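PDB 3HL0: maleylacetate reductase from Agrobacterium tumefaciens, which catalyses the NAD-dependent reduction of maleylacetate to 3-oxoadipate, most likely in the breakdown of gamma-resorcylate, and belongs to the iron-containing alcohol dehydrogenase family. Local coordinates for residues Y269-A274 against G287-G292. Numbering follows the deposited sequence.
Sequences YVEEAA and GRAGAG
Glu271 reaches across to the start of helix 289-300 and grips two successive backbone amides with its carboxylate. OE2 accepts from Ala289 N at 2.8 Å. OE1 accepts from Gly290 N at 3.0 Å. Both bonds are fairly straight, with N-H...O angles near 160°. Each oxygen is met on its syn side, though the amides stand about 30° out of the carboxylate plane. The side chain is nearly fully stretched: CG lies anti to the backbone N (chi1 -170°), and the chain stays extended beyond it. This carries the acid out from the last turn of helix 255-271 toward the other helix.

A carboxylate from one helix thus binds the first-turn amides of another, at a helix N-terminus whose N-cap residue is Arg288. The contact joins helices 255-271 and 289-300 in the helical C-terminal part of this iron-containing alcohol dehydrogenase fold, away from the NAD site. A water extends the grip into the first turn. It donates to Glu271 OE1 at 3.1 Å and accepts from Ala291 N at 2.9 Å.

The Ala289 methyl packs against the same carboxylate, with CB 3.4 Å from Glu271 OE2. Arg288 bends at chi2 and chi3 and brings its guanidinium back beside the acid. The two planes are almost perpendicular, and OE2 lies at the guanidinium edge. The salt bridge is long, with Arg288 NH2 4.0 Å from Glu271 OE2. The amides, the helix end and the arginine would all be expected to favour a charged Glu271. Two residues earlier on helix 255-271, Tyr269 packs on helix 336-348 and makes a cation-pi contact with Arg332.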
ATOM      1  N   TYR A 269     -28.668   0.548   0.910  1.00 10.88           N
ATOM      2  CA  TYR A 269     -29.399   1.154  -0.222  1.00 10.67           C
ATOM      3  C   TYR A 269     -30.255   0.063  -0.882  1.00 11.73           C
ATOM      4  O   TYR A 269     -31.461   0.265  -1.082  1.00 10.95           O
ATOM      5  CB  TYR A 269     -28.422   1.690  -1.243  1.00 11.81           C
ATOM      6  CG  TYR A 269     -29.001   2.416  -2.436  1.00 11.73           C
ATOM      7  CD1 TYR A 269     -29.043   3.825  -2.445  1.00 14.86           C
ATOM      8  CD2 TYR A 269     -29.392   1.727  -3.589  1.00 11.11           C
ATOM      9  CE1 TYR A 269     -29.506   4.537  -3.585  1.00 16.34           C
ATOM     10  CE2 TYR A 269     -29.876   2.421  -4.737  1.00 11.29           C
ATOM     11  CZ  TYR A 269     -29.927   3.834  -4.710  1.00 15.89           C
ATOM     12  OH  TYR A 269     -30.403   4.553  -5.791  1.00 18.18           O
ATOM     13  N   VAL A 270     -29.654  -1.106  -1.164  1.00 10.78           N
ATOM     14  CA  VAL A 270     -30.387  -2.175  -1.870  1.00 11.32           C
ATOM     15  C   VAL A 270     -31.408  -2.854  -0.966  1.00 11.90           C
ATOM     16  O   VAL A 270     -32.461  -3.283  -1.444  1.00 13.02           O
ATOM     17  CB  VAL A 270     -29.405  -3.207  -2.503  1.00 10.30           C
ATOM     18  CG1 VAL A 270     -30.162  -4.345  -3.241  1.00 12.08           C
ATOM     19  CG2 VAL A 270     -28.494  -2.413  -3.463  1.00 10.48           C
ATOM     20  N   GLU A 271     -31.115  -2.929   0.324  1.00 12.35           N
ATOM     21  CA  GLU A 271     -31.979  -3.643   1.278  1.00 13.92           C
ATOM     22  C   GLU A 271     -33.383  -3.049   1.315  1.00 15.76           C
ATOM     23  O   GLU A 271     -34.340  -3.815   1.544  1.00 15.45           O
ATOM     24  CB  GLU A 271     -31.328  -3.631   2.657  1.00 15.41           C
ATOM     25  CG  GLU A 271     -31.955  -4.495   3.688  1.00 18.81           C
ATOM     26  CD  GLU A 271     -31.201  -4.441   5.030  1.00 25.07           C
ATOM     27  OE1 GLU A 271     -30.263  -3.575   5.221  1.00 23.33           O
ATOM     28  OE2 GLU A 271     -31.540  -5.281   5.902  1.00 28.90           O
ATOM     29  N   GLU A 272     -33.518  -1.750   1.031  1.00 15.95           N
ATOM     30  CA  GLU A 272     -34.865  -1.140   0.941  1.00 19.87           C
ATOM     31  C   GLU A 272     -35.694  -1.861  -0.135  1.00 20.12           C
ATOM     32  O   GLU A 272     -36.923  -1.995  -0.017  1.00 21.74           O
ATOM     33  CB  GLU A 272     -34.767   0.347   0.602  1.00 20.93           C
ATOM     34  CG  GLU A 272     -33.941   1.204   1.547  1.00 27.06           C
ATOM     35  CD  GLU A 272     -34.364   2.691   1.514  1.00 35.26           C
ATOM     36  OE1 GLU A 272     -35.365   3.018   0.835  1.00 36.85           O
ATOM     37  OE2 GLU A 272     -33.688   3.529   2.173  1.00 38.03           O
ATOM     38  N   ALA A 273     -35.040  -2.364  -1.180  1.00 19.41           N
ATOM     39  CA  ALA A 273     -35.709  -3.040  -2.310  1.00 19.21           C
ATOM     40  C   ALA A 273     -35.598  -4.558  -2.365  1.00 19.39           C
ATOM     41  O   ALA A 273     -36.384  -5.211  -3.070  1.00 22.63           O
ATOM     42  CB  ALA A 273     -35.205  -2.448  -3.634  1.00 19.01           C
ATOM     43  N   ALA A 274     -34.647  -5.145  -1.654  1.00 18.63           N
ATOM     44  CA  ALA A 274     -34.379  -6.565  -1.724  1.00 17.00           C
ATOM     45  C   ALA A 274     -34.354  -7.170  -0.365  1.00 17.10           C
ATOM     46  O   ALA A 274     -33.444  -7.895  -0.021  1.00 17.92           O
ATOM     47  CB  ALA A 274     -33.051  -6.858  -2.506  1.00 16.79           C
ATOM     48  N   GLY A 287     -29.178  -8.521  12.695  1.00 18.97           N
ATOM     49  CA  GLY A 287     -29.910  -7.271  12.649  1.00 20.74           C
ATOM     50  C   GLY A 287     -30.361  -6.932  11.266  1.00 20.95           C
ATOM     51  O   GLY A 287     -30.962  -7.779  10.583  1.00 23.65           O
ATOM     52  N   ARG A 288     -30.165  -5.684  10.868  1.00 19.94           N
ATOM     53  CA  ARG A 288     -30.439  -5.249   9.504  1.00 18.09           C
ATOM     54  C   ARG A 288     -29.162  -5.600   8.731  1.00 16.38           C
ATOM     55  O   ARG A 288     -28.088  -5.634   9.316  1.00 17.08           O
ATOM     56  CB  ARG A 288     -30.650  -3.732   9.414  1.00 19.37           C
ATOM     57  CG  ARG A 288     -31.795  -3.159  10.291  1.00 23.91           C
ATOM     58  CD  ARG A 288     -32.434  -1.917   9.606  1.00 29.86           C
ATOM     59  NE  ARG A 288     -32.807  -2.300   8.242  1.00 35.65           N
ATOM     60  CZ  ARG A 288     -33.752  -1.720   7.507  1.00 39.54           C
ATOM     61  NH1 ARG A 288     -34.468  -0.697   7.997  1.00 40.93           N
ATOM     62  NH2 ARG A 288     -34.012  -2.192   6.294  1.00 38.85           N
ATOM     63  N   ALA A 289     -29.282  -5.867   7.446  1.00 15.50           N
ATOM     64  CA  ALA A 289     -28.102  -6.258   6.675  1.00 15.00           C
ATOM     65  C   ALA A 289     -27.086  -5.102   6.634  1.00 16.31           C
ATOM     66  O   ALA A 289     -25.912  -5.326   6.909  1.00 15.58           O
ATOM     67  CB  ALA A 289     -28.488  -6.690   5.287  1.00 16.41           C
ATOM     68  N   GLY A 290     -27.535  -3.880   6.315  1.00 15.07           N
ATOM     69  CA  GLY A 290     -26.580  -2.740   6.196  1.00 14.82           C
ATOM     70  C   GLY A 290     -26.012  -2.305   7.554  1.00 14.28           C
ATOM     71  O   GLY A 290     -24.795  -2.272   7.770  1.00 13.19           O
ATOM     72  N   ALA A 291     -26.883  -1.957   8.493  1.00 14.45           N
ATOM     73  CA  ALA A 291     -26.428  -1.581   9.835  1.00 14.26           C
ATOM     74  C   ALA A 291     -25.641  -2.675  10.543  1.00 13.71           C
ATOM     75  O   ALA A 291     -24.661  -2.432  11.236  1.00 13.61           O
ATOM     76  CB  ALA A 291     -27.633  -1.112  10.714  1.00 15.74           C
ATOM     77  N   GLY A 292     -26.090  -3.913  10.386  1.00 13.72           N
ATOM     78  CA  GLY A 292     -25.359  -5.014  10.979  1.00 13.16           C
ATOM     79  C   GLY A 292     -23.970  -5.183  10.414  1.00 12.30           C
ATOM     80  O   GLY A 292     -23.037  -5.512  11.138  1.00 12.23           O
TER
HETATM   81  O   HOH W   1     -29.419  -1.398   7.283  1.00 12.65           O